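Beta-agarase (Persicobacter, PDB 6AII) probably hydrolyses beta-1,4-glycosidic linkages of agarose, releasing neoagarobiose, as a member of glycoside hydrolase family 16. Local coordinates at residues His113-Pro117 against Leu276-Met280; Ala132-Ile138 against Lys281-Glu287; Tyr191-Glu197 against Phe262-Tyr268. All blocks are in the same frame, centred on the assembly; numbering follows the deposited sequence.

Interaction 1 of 3, residues His113-Pro117 against Leu276-Met280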
loop_
_atom_site.group_PDB
_atom_site.type_symbol
_atom_site.label_atom_id
_atom_site.label_comp_id
_atom_site.label_asym_id
_atom_site.label_seq_id
_atom_site.Cartn_x
_atom_site.Cartn_y
_atom_site.Cartn_z
ATOM N N HIS A 113 -2.803 -14.762 -5.606
ATOM C CA HIS A 113 -3.837 -14.169 -4.850
ATOM C C HIS A 113 -3.754 -14.566 -3.373
ATOM O O HIS A 113 -3.252 -15.648 -2.997
ATOM C CB HIS A 113 -5.248 -14.548 -5.351
ATOM C CG HIS A 113 -5.557 -14.058 -6.714
ATOM N ND1 HIS A 113 -5.037 -14.657 -7.855
ATOM C CD2 HIS A 113 -6.399 -13.093 -7.139
ATOM C CE1 HIS A 113 -5.495 -14.009 -8.932
ATOM N NE2 HIS A 113 -6.357 -13.063 -8.513
ATOM N N VAL A 114 -4.359 -13.731 -2.539
ATOM C CA VAL A 114 -4.662 -14.117 -1.176
ATOM C C VAL A 114 -6.162 -14.008 -0.915
ATOM O O VAL A 114 -6.874 -13.285 -1.608
ATOM C CB VAL A 114 -3.867 -13.273 -0.166
ATOM C CG1 VAL A 114 -2.371 -13.355 -0.420
ATOM C CG2 VAL A 114 -4.291 -11.840 -0.203
ATOM N N GLN A 115 -6.613 -14.749 0.081
ATOM C CA GLN A 115 -7.983 -14.712 0.564
ATOM C C GLN A 115 -7.995 -15.020 2.050
ATOM O O GLN A 115 -7.150 -15.841 2.556
ATOM C CB GLN A 115 -8.821 -15.741 -0.226
ATOM C CG GLN A 115 -10.253 -15.821 0.218
ATOM C CD GLN A 115 -11.040 -16.744 -0.684
ATOM O OE1 GLN A 115 -10.600 -17.866 -0.961
ATOM N NE2 GLN A 115 -12.197 -16.268 -1.121
ATOM N N TYR A 116 -8.957 -14.468 2.762
ATOM C CA TYR A 116 -9.072 -14.673 4.178
ATOM C C TYR A 116 -9.181 -16.182 4.451
ATOM O O TYR A 116 -9.746 -16.878 3.599
ATOM C CB TYR A 116 -10.323 -14.016 4.766
ATOM C CG TYR A 116 -11.639 -14.681 4.434
ATOM C CD1 TYR A 116 -12.255 -14.423 3.240
ATOM C CD2 TYR A 116 -12.146 -15.674 5.250
ATOM C CE1 TYR A 116 -13.412 -15.099 2.870
ATOM C CE2 TYR A 116 -13.295 -16.363 4.886
ATOM C CZ TYR A 116 -13.920 -16.061 3.706
ATOM O OH TYR A 116 -15.090 -16.699 3.302
ATOM N N PRO A 117 -8.762 -16.635 5.603
ATOM C CA PRO A 117 -7.924 -15.992 6.620
ATOM C C PRO A 117 -6.469 -15.900 6.131
ATOM O O PRO A 117 -5.791 -16.887 5.687
ATOM C CB PRO A 117 -8.067 -16.836 7.903
ATOM C CG PRO A 117 -8.325 -18.228 7.367
ATOM C CD PRO A 117 -8.959 -18.059 5.996
ATOM N N LEU A 276 -15.987 -8.796 2.978
ATOM C CA LEU A 276 -14.827 -8.840 2.078
ATOM C C LEU A 276 -14.445 -10.303 1.832
ATOM O O LEU A 276 -13.884 -10.911 2.736
ATOM C CB LEU A 276 -13.654 -8.133 2.764
ATOM C CG LEU A 276 -13.750 -6.617 2.823
ATOM C CD1 LEU A 276 -12.625 -6.039 3.695
ATOM C CD2 LEU A 276 -13.680 -6.048 1.453
ATOM N N THR A 277 -14.690 -10.841 0.645
ATOM C CA THR A 277 -14.442 -12.253 0.401
ATOM C C THR A 277 -13.609 -12.517 -0.827
ATOM O O THR A 277 -13.148 -13.655 -0.990
ATOM C CB THR A 277 -15.747 -13.060 0.219
ATOM O OG1 THR A 277 -16.435 -12.634 -0.948
ATOM C CG2 THR A 277 -16.668 -12.942 1.405
ATOM N N LYS A 278 -13.508 -11.592 -1.779
ATOM C CA LYS A 278 -13.004 -11.964 -3.083
ATOM C C LYS A 278 -11.475 -12.086 -3.059
ATOM O O LYS A 278 -10.804 -11.209 -2.467
ATOM C CB LYS A 278 -13.418 -10.929 -4.108
ATOM C CG LYS A 278 -14.916 -10.929 -4.371
ATOM C CD LYS A 278 -15.382 -9.877 -5.339
ATOM C CE LYS A 278 -16.858 -10.108 -5.618
ATOM N NZ LYS A 278 -17.374 -8.970 -6.388
ATOM N N PRO A 279 -10.905 -13.069 -3.706
ATOM C CA PRO A 279 -9.414 -13.193 -3.730
ATOM C C PRO A 279 -8.792 -11.922 -4.289
ATOM O O PRO A 279 -9.321 -11.350 -5.226
ATOM C CB PRO A 279 -9.117 -14.380 -4.644
ATOM C CG PRO A 279 -10.336 -15.266 -4.387
ATOM C CD PRO A 279 -11.488 -14.281 -4.344
ATOM N N MET A 280 -7.635 -11.547 -3.713
ATOM C CA MET A 280 -6.997 -10.318 -4.094
ATOM C C MET A 280 -5.545 -10.527 -4.516
ATOM O O MET A 280 -4.803 -11.342 -3.918
ATOM C CB MET A 280 -7.041 -9.319 -2.950
ATOM C CG MET A 280 -8.430 -8.989 -2.521
ATOM S SD MET A 280 -8.417 -7.650 -1.270
ATOM C CE MET A 280 -10.149 -7.657 -0.841
#

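Interaction 2 of 3, residues Ala132-Ile138 against Lys281-Glu287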
loop_
_atom_site.group_PDB
_atom_site.type_symbol
_atom_site.label_atom_id
_atom_site.label_comp_id
_atom_site.label_asym_id
_atom_site.label_seq_id
_atom_site.Cartn_x
_atom_site.Cartn_y
_atom_site.Cartn_z
ATOM N N ALA A 132 3.598 9.200 -3.592
ATOM C CA ALA A 132 2.866 8.131 -2.894
ATOM C C ALA A 132 3.634 6.822 -2.976
ATOM O O ALA A 132 4.196 6.490 -4.014
ATOM C CB ALA A 132 1.493 7.939 -3.450
ATOM N N ASN A 133 3.701 6.142 -1.809
ATOM C CA ASN A 133 4.319 4.848 -1.648
ATOM C C ASN A 133 3.201 3.923 -1.132
ATOM O O ASN A 133 2.739 4.098 -0.020
ATOM C CB ASN A 133 5.464 4.911 -0.646
ATOM C CG ASN A 133 6.639 5.760 -1.047
ATOM O OD1 ASN A 133 7.737 5.166 -1.148
ATOM N ND2 ASN A 133 6.466 7.107 -1.143
ATOM N N ASN A 134 2.756 2.956 -1.955
ATOM C CA ASN A 134 1.510 2.251 -1.698
ATOM C C ASN A 134 1.735 0.718 -1.644
ATOM O O ASN A 134 2.476 0.180 -2.428
ATOM C CB ASN A 134 0.512 2.490 -2.815
ATOM C CG ASN A 134 0.067 3.932 -2.950
ATOM O OD1 ASN A 134 -0.065 4.672 -1.971
ATOM N ND2 ASN A 134 -0.183 4.289 -4.210
ATOM N N VAL A 135 1.054 0.094 -0.719
ATOM C CA VAL A 135 0.962 -1.359 -0.584
ATOM C C VAL A 135 -0.534 -1.667 -0.399
ATOM O O VAL A 135 -1.157 -1.214 0.559
ATOM C CB VAL A 135 1.763 -1.915 0.601
ATOM C CG1 VAL A 135 1.709 -3.436 0.585
ATOM C CG2 VAL A 135 3.194 -1.450 0.602
ATOM N N TRP A 136 -1.123 -2.397 -1.346
ATOM C CA TRP A 136 -2.560 -2.562 -1.305
ATOM C C TRP A 136 -2.954 -3.824 -2.061
ATOM O O TRP A 136 -2.130 -4.423 -2.687
ATOM C CB TRP A 136 -3.299 -1.326 -1.801
ATOM C CG TRP A 136 -2.937 -0.861 -3.178
ATOM C CD1 TRP A 136 -1.751 -0.321 -3.604
ATOM C CD2 TRP A 136 -3.797 -0.873 -4.321
ATOM N NE1 TRP A 136 -1.818 0.036 -4.927
ATOM C CE2 TRP A 136 -3.066 -0.308 -5.382
ATOM C CE3 TRP A 136 -5.106 -1.334 -4.506
ATOM C CZ2 TRP A 136 -3.638 -0.106 -6.627
ATOM C CZ3 TRP A 136 -5.661 -1.140 -5.747
ATOM C CH2 TRP A 136 -4.901 -0.609 -6.799
ATOM N N MET A 137 -4.207 -4.192 -1.923
ATOM C CA MET A 137 -4.664 -5.443 -2.509
ATOM C C MET A 137 -6.018 -5.195 -3.179
ATOM O O MET A 137 -6.826 -4.421 -2.672
ATOM C CB MET A 137 -4.815 -6.489 -1.393
ATOM C CG MET A 137 -3.535 -6.648 -0.571
ATOM S SD MET A 137 -3.506 -8.202 0.377
ATOM C CE MET A 137 -4.830 -7.874 1.502
ATOM N N ILE A 138 -6.290 -5.900 -4.277
ATOM C CA ILE A 138 -7.607 -5.677 -4.933
ATOM C C ILE A 138 -8.044 -6.948 -5.655
ATOM O O ILE A 138 -7.217 -7.734 -6.109
ATOM C CB ILE A 138 -7.595 -4.490 -5.912
ATOM C CG1 ILE A 138 -9.024 -4.154 -6.370
ATOM C CG2 ILE A 138 -6.685 -4.700 -7.059
ATOM C CD1 ILE A 138 -9.239 -2.710 -6.618
ATOM N N LYS A 281 -5.122 -9.701 -5.492
ATOM C CA LYS A 281 -3.693 -9.601 -5.859
ATOM C C LYS A 281 -3.079 -8.502 -4.969
ATOM O O LYS A 281 -3.820 -7.593 -4.582
ATOM C CB LYS A 281 -3.470 -9.231 -7.316
ATOM C CG LYS A 281 -3.870 -10.355 -8.282
ATOM C CD LYS A 281 -3.667 -9.986 -9.717
ATOM C CE LYS A 281 -4.045 -11.148 -10.623
ATOM N NZ LYS A 281 -3.702 -10.788 -12.021
ATOM N N LEU A 282 -1.779 -8.629 -4.708
ATOM C CA LEU A 282 -1.029 -7.600 -3.987
ATOM C C LEU A 282 -0.417 -6.665 -5.033
ATOM O O LEU A 282 0.192 -7.086 -6.029
ATOM C CB LEU A 282 0.028 -8.295 -3.123
ATOM C CG LEU A 282 0.979 -7.367 -2.364
ATOM C CD1 LEU A 282 0.238 -6.598 -1.303
ATOM C CD2 LEU A 282 2.094 -8.203 -1.749
ATOM N N ILE A 283 -0.508 -5.347 -4.760
ATOM C CA ILE A 283 0.046 -4.337 -5.581
ATOM C C ILE A 283 0.995 -3.500 -4.706
ATOM O O ILE A 283 0.605 -3.091 -3.599
ATOM C CB ILE A 283 -1.090 -3.473 -6.206
ATOM C CG1 ILE A 283 -2.084 -4.375 -6.963
ATOM C CG2 ILE A 283 -0.520 -2.363 -7.083
ATOM C CD1 ILE A 283 -3.141 -3.671 -7.766
ATOM N N ILE A 284 2.190 -3.259 -5.208
ATOM C CA ILE A 284 3.131 -2.314 -4.559
ATOM C C ILE A 284 3.567 -1.319 -5.635
ATOM O O ILE A 284 4.019 -1.699 -6.700
ATOM C CB ILE A 284 4.344 -3.007 -3.956
ATOM C CG1 ILE A 284 3.889 -4.142 -3.039
ATOM C CG2 ILE A 284 5.180 -1.949 -3.239
ATOM C CD1 ILE A 284 5.016 -4.723 -2.217
ATOM N N ASN A 285 3.353 -0.043 -5.365
ATOM C CA ASN A 285 3.657 0.913 -6.404
ATOM C C ASN A 285 3.947 2.291 -5.812
ATOM O O ASN A 285 3.661 2.588 -4.629
ATOM C CB ASN A 285 2.519 1.068 -7.429
ATOM C CG ASN A 285 1.380 1.939 -6.925
ATOM O OD1 ASN A 285 0.571 1.510 -6.128
ATOM N ND2 ASN A 285 1.280 3.179 -7.366
ATOM N N ILE A 286 4.475 3.148 -6.690
ATOM C CA ILE A 286 4.616 4.552 -6.389
ATOM C C ILE A 286 3.833 5.342 -7.448
ATOM O O ILE A 286 3.584 4.830 -8.539
ATOM C CB ILE A 286 6.076 5.024 -6.332
ATOM C CG1 ILE A 286 6.780 4.935 -7.690
ATOM C CG2 ILE A 286 6.813 4.246 -5.209
ATOM C CD1 ILE A 286 8.257 5.355 -7.713
ATOM N N GLU A 287 3.322 6.487 -7.059
ATOM C CA GLU A 287 2.580 7.294 -8.006
ATOM C C GLU A 287 2.586 8.750 -7.577
ATOM O O GLU A 287 2.764 9.091 -6.416
ATOM C CB GLU A 287 1.159 6.769 -8.132
ATOM C CG GLU A 287 0.376 6.656 -6.925
ATOM C CD GLU A 287 -0.978 5.888 -7.083
ATOM O OE1 GLU A 287 -1.123 4.870 -7.786
ATOM O OE2 GLU A 287 -1.938 6.447 -6.567
#

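Interaction 3 of 3, residues Tyr191-Glu197 against Phe262-Tyr268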
loop_
_atom_site.group_PDB
_atom_site.type_symbol
_atom_site.label_atom_id
_atom_site.label_comp_id
_atom_site.label_asym_id
_atom_site.label_seq_id
_atom_site.Cartn_x
_atom_site.Cartn_y
_atom_site.Cartn_z
ATOM N N TYR A 191 -17.371 2.955 -1.017
ATOM C CA TYR A 191 -17.356 3.090 0.410
ATOM C C TYR A 191 -15.941 2.779 0.930
ATOM O O TYR A 191 -15.411 1.686 0.671
ATOM C CB TYR A 191 -18.316 2.135 1.146
ATOM C CG TYR A 191 -18.098 2.073 2.633
ATOM C CD1 TYR A 191 -18.270 3.179 3.436
ATOM C CD2 TYR A 191 -17.532 0.943 3.229
ATOM C CE1 TYR A 191 -18.011 3.154 4.799
ATOM C CE2 TYR A 191 -17.231 0.911 4.583
ATOM C CZ TYR A 191 -17.435 2.027 5.370
ATOM O OH TYR A 191 -17.119 2.072 6.686
ATOM N N GLN A 192 -15.400 3.716 1.701
ATOM C CA GLN A 192 -14.283 3.384 2.573
ATOM C C GLN A 192 -14.528 4.023 3.917
ATOM O O GLN A 192 -15.115 5.100 3.995
ATOM C CB GLN A 192 -12.941 3.858 2.007
ATOM C CG GLN A 192 -12.699 5.335 2.121
ATOM C CD GLN A 192 -11.275 5.748 1.816
ATOM O OE1 GLN A 192 -10.317 5.206 2.356
ATOM N NE2 GLN A 192 -11.161 6.707 0.914
ATOM N N PRO A 193 -14.049 3.384 4.961
ATOM C CA PRO A 193 -14.101 4.043 6.265
ATOM C C PRO A 193 -13.311 5.348 6.206
ATOM O O PRO A 193 -12.281 5.429 5.552
ATOM C CB PRO A 193 -13.438 3.044 7.212
ATOM C CG PRO A 193 -12.560 2.257 6.301
ATOM C CD PRO A 193 -13.389 2.078 5.054
ATOM N N ARG A 194 -13.908 6.409 6.781
ATOM C CA ARG A 194 -13.299 7.727 6.844
ATOM C C ARG A 194 -14.163 8.576 7.772
ATOM O O ARG A 194 -15.310 8.169 8.143
ATOM C CB ARG A 194 -13.181 8.380 5.465
ATOM C CG ARG A 194 -14.501 8.470 4.701
ATOM C CD ARG A 194 -14.265 8.652 3.215
ATOM N NE ARG A 194 -15.461 8.793 2.370
ATOM C CZ ARG A 194 -15.850 9.943 1.836
ATOM N NH1 ARG A 194 -15.190 11.047 2.154
ATOM N NH2 ARG A 194 -16.816 9.954 0.903
ATOM N N ASP A 195 -13.634 9.705 8.129
ATOM C CA ASP A 195 -14.304 10.577 9.133
ATOM C C ASP A 195 -15.744 10.892 8.693
ATOM O O ASP A 195 -16.638 10.821 9.567
ATOM C CB ASP A 195 -13.540 11.862 9.424
ATOM C CG ASP A 195 -12.196 11.689 10.094
ATOM O OD1 ASP A 195 -11.880 10.547 10.469
ATOM O OD2 ASP A 195 -11.501 12.716 10.226
ATOM N N GLU A 196 -15.923 11.193 7.415
ATOM C CA GLU A 196 -17.201 11.628 6.837
ATOM C C GLU A 196 -18.187 10.465 6.838
ATOM O O GLU A 196 -19.404 10.702 6.744
ATOM C CB GLU A 196 -17.035 12.231 5.443
ATOM C CG GLU A 196 -16.192 13.491 5.430
ATOM C CD GLU A 196 -14.684 13.256 5.505
ATOM O OE1 GLU A 196 -14.253 12.082 5.269
ATOM O OE2 GLU A 196 -13.958 14.228 5.779
ATOM N N GLU A 197 -17.718 9.220 6.984
ATOM C CA GLU A 197 -18.620 8.077 7.102
ATOM C C GLU A 197 -18.786 7.651 8.568
ATOM O O GLU A 197 -19.505 6.681 8.854
ATOM C CB GLU A 197 -18.085 6.921 6.267
ATOM C CG GLU A 197 -18.056 7.149 4.786
ATOM C CD GLU A 197 -19.393 6.959 4.060
ATOM O OE1 GLU A 197 -20.445 6.876 4.761
ATOM O OE2 GLU A 197 -19.350 6.827 2.822
ATOM N N PHE A 262 -23.706 0.808 12.091
ATOM C CA PHE A 262 -23.663 0.148 10.798
ATOM C C PHE A 262 -22.414 -0.748 10.767
ATOM O O PHE A 262 -21.540 -0.632 11.665
ATOM C CB PHE A 262 -23.592 1.189 9.670
ATOM C CG PHE A 262 -22.524 2.235 9.893
ATOM C CD1 PHE A 262 -21.206 1.988 9.496
ATOM C CD2 PHE A 262 -22.811 3.436 10.534
ATOM C CE1 PHE A 262 -20.216 2.941 9.711
ATOM C CE2 PHE A 262 -21.810 4.382 10.754
ATOM C CZ PHE A 262 -20.517 4.124 10.354
ATOM N N ASN A 263 -22.385 -1.650 9.825
ATOM C CA ASN A 263 -21.209 -2.505 9.612
ATOM C C ASN A 263 -20.086 -1.611 9.061
ATOM O O ASN A 263 -20.287 -0.943 8.045
ATOM C CB ASN A 263 -21.554 -3.649 8.673
ATOM C CG ASN A 263 -20.394 -4.598 8.446
ATOM O OD1 ASN A 263 -19.450 -4.233 7.748
ATOM N ND2 ASN A 263 -20.469 -5.804 9.018
ATOM N N VAL A 264 -18.908 -1.608 9.694
ATOM C CA VAL A 264 -17.864 -0.633 9.248
ATOM C C VAL A 264 -17.035 -1.174 8.096
ATOM O O VAL A 264 -16.348 -0.337 7.479
ATOM C CB VAL A 264 -16.965 -0.213 10.416
ATOM C CG1 VAL A 264 -17.746 0.460 11.505
ATOM C CG2 VAL A 264 -16.115 -1.364 10.942
ATOM N N LEU A 265 -17.155 -2.465 7.736
ATOM C CA LEU A 265 -16.501 -2.987 6.530
ATOM C C LEU A 265 -17.318 -2.745 5.267
ATOM O O LEU A 265 -16.742 -2.494 4.236
ATOM C CB LEU A 265 -16.159 -4.452 6.665
ATOM C CG LEU A 265 -15.128 -4.562 7.783
ATOM C CD1 LEU A 265 -15.734 -5.046 9.086
ATOM C CD2 LEU A 265 -13.870 -5.237 7.376
ATOM N N ASP A 266 -18.642 -2.761 5.423
ATOM C CA ASP A 266 -19.557 -2.633 4.244
ATOM C C ASP A 266 -20.809 -1.871 4.660
ATOM O O ASP A 266 -21.871 -2.445 4.883
ATOM C CB ASP A 266 -19.861 -4.009 3.657
ATOM C CG ASP A 266 -20.775 -3.951 2.432
ATOM O OD1 ASP A 266 -20.829 -2.868 1.787
ATOM O OD2 ASP A 266 -21.373 -4.998 2.114
ATOM N N LYS A 267 -20.667 -0.582 4.786
ATOM C CA LYS A 267 -21.647 0.240 5.464
ATOM C C LYS A 267 -22.999 0.210 4.738
ATOM O O LYS A 267 -24.029 0.204 5.414
ATOM C CB LYS A 267 -21.134 1.674 5.529
ATOM C CG LYS A 267 -22.097 2.657 6.161
ATOM C CD LYS A 267 -21.479 4.021 6.405
ATOM C CE LYS A 267 -22.449 4.960 7.100
ATOM N NZ LYS A 267 -21.820 6.267 7.443
ATOM N N TYR A 268 -22.950 0.241 3.438
ATOM C CA TYR A 268 -24.182 0.408 2.607
ATOM C C TYR A 268 -24.548 -0.937 1.973
ATOM O O TYR A 268 -25.353 -0.954 1.039
ATOM C CB TYR A 268 -23.950 1.491 1.561
ATOM C CG TYR A 268 -23.672 2.824 2.167
ATOM C CD1 TYR A 268 -24.661 3.558 2.788
ATOM C CD2 TYR A 268 -22.370 3.326 2.184
ATOM C CE1 TYR A 268 -24.378 4.760 3.403
ATOM C CE2 TYR A 268 -22.080 4.534 2.780
ATOM C CZ TYR A 268 -23.089 5.276 3.367
ATOM O OH TYR A 268 -22.795 6.478 3.928
HETATM O O HOH W 1 -21.947 9.426 7.579
#

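Interaction 1 of 3, residues His113-Pro117 against Leu276-Met280
A single hydrogen-bonded antiparallel bridge between V114 and M280 joins two loops of the beta-jelly-roll fold typical of GH16 enzymes: the one connecting strands 97-110 and 118-125, and the one that leads into strand 280-287. V114 N donates a hydrogen bond to M280 O, and M280 N returns a bond to V114 O at 2.8 Å. A close CA-H...O contact borders each of them, H113 CA lying 3.1 Å from M280 O and P279 CA meeting V114 O from the other segment.

Beyond the bridge the contact is made by side chains. Q115, with CG anti to the backbone N (chi1 178°) and the chain straight beyond it, lies alongside P279 and points the same way, CD resting 4.0 Å from the proline CG. Its amide NE2 thereby arrives almost head-on at the carbonyl of T277. The bond to T277 O is 2.8 Å long with an N-H...O angle of 160°, and the acceptor sits close to the amide plane, so the rotation of the amide is well defined. Y116, just before the cis peptide to P117, brings its ring edge to T277, where CE1 is 3.9 Å from T277 CA. At the other end the H113 ring turns its CD2 edge to P279, CD2 lying 3.9 Å from P279 C, while its NE2 is hydrogen-bonded to D140.

E144 of strand 144-151 accepts from the backbone N of both T277 and K278, W223 of strand 217-225 donates to L276 O, and the M280 side chain packs on M137 of strand 132-139 and I146 of strand 144-151.

Interaction 2 of 3, residues Ala132-Ile138 against Lys281-Glu287
W136 lays one face of its indole on I283 and turns its NE1 edge to N285 where strands 132-138 and 281-287 run antiparallel in the jelly-roll sheet. From CB the ring is set between the backbone N and the carbonyl carbon (chi1 56°), which swings it across to the neighbouring strand. CD1 comes first, 3.6 Å from I283 O. NE1 follows and donates to N285 OD1 at 3.1 Å; the bond is nearly straight (166°), lies in the indole plane and runs close to the carbonyl direction, although the N285 amide stands steeply to the ring. CE2 passes 3.7 Å from I283 CG2. At the tip I283 CD1, which also touches I138 CG2, sits over one face of the six-membered ring, a CH-pi contact of 3.9 Å to the centroid.

W136, N134, N285 and E287 share one face of the sheet, on which W136 also touches E145 and D147. Both fall in a match to the EIDxxE signature of GH16, which probably supplies the catalytic acids here, so the indole may line the substrate cleft. The opposite face is largely apolar, with V135, L282 and I284, which packs against M313 and I318 of strand 312-325. The N285 amide is held at both atoms: OD1 also takes a weak bond from N134 ND2 at 3.5 Å, and ND2 donates at 3.0 Å to OE1 of E287, whose OE2 is bonded to Q289.

Interaction 3 of 3, residues Tyr191-Glu197 against Phe262-Tyr268
Two extended first torsions bring Y191 and K267 together, each with CG anti to the backbone N (chi1 168° and 177°): the tyrosine ring reaches across to the other loop, and the lysine chain runs straight over it to E197. The segments belong to loops at the periphery of the jelly-roll, one starting at Y191, the last residue of strand 189-191, the other in the connection after strand 255-259. The latter turns through an Asx motif, in which N263 OD1 accepts from D266 N.

The Y191 ring is held on both faces and at its end. K267 CB sits over one face, 3.7 Å from the ring centroid in a CH-pi contact, while the backbone N of P193 covers the opposite face toward the rim. The hydroxyl donates to V264 O at 2.7 Å, tilted out of that carbonyl's plane, and L265 O lies at the ring edge, its own hydrogen bond coming from H177.

Further out, the K267 chain passes between two aromatic rings, CG over the centre of the Y268 ring and CE over the centre of the F262 ring, 3.6 Å above its plane. Its ammonium then meets E197 twice. NZ donates to E197 O at 2.7 Å and forms a salt bridge with E197 OE1 at 3.1 Å, while a weaker link leads through a water to E196 O. E197 bends at chi2 (-80°), turning its carboxylate toward both partners. The lysine charge would be expected to stabilise the carboxylate as an anion. OE1 is gripped from two directions: K267 NZ approaches nearly along the C-O bond, and Y268 OH donates to the syn lone pair of E197 OE1 over a short 2.5 Å.

In the fold
Along the chain the segments come in the order 113-117, 132-138, 191-197, 262-268, 276-280 and 281-287. Interactions 1 and 2 therefore interleave, and interaction 3 lies within the span of both. The centres of interactions 1 and 2 are about 16 Å apart, but the two touch: V114 CG2 packs on M137 SD at 3.8 Å, and the chain runs directly from M280 into K281. Interaction 3 is peripheral, about 19 Å from interaction 1 and 21 Å from interaction 2 between centres; it meets interaction 1 through L265 and L276. The long connection between strands 255-259 and 280-287 links an outer loop cluster to the sheet of strand 132-139 and, paired with it, the probable catalytic strand 144-151.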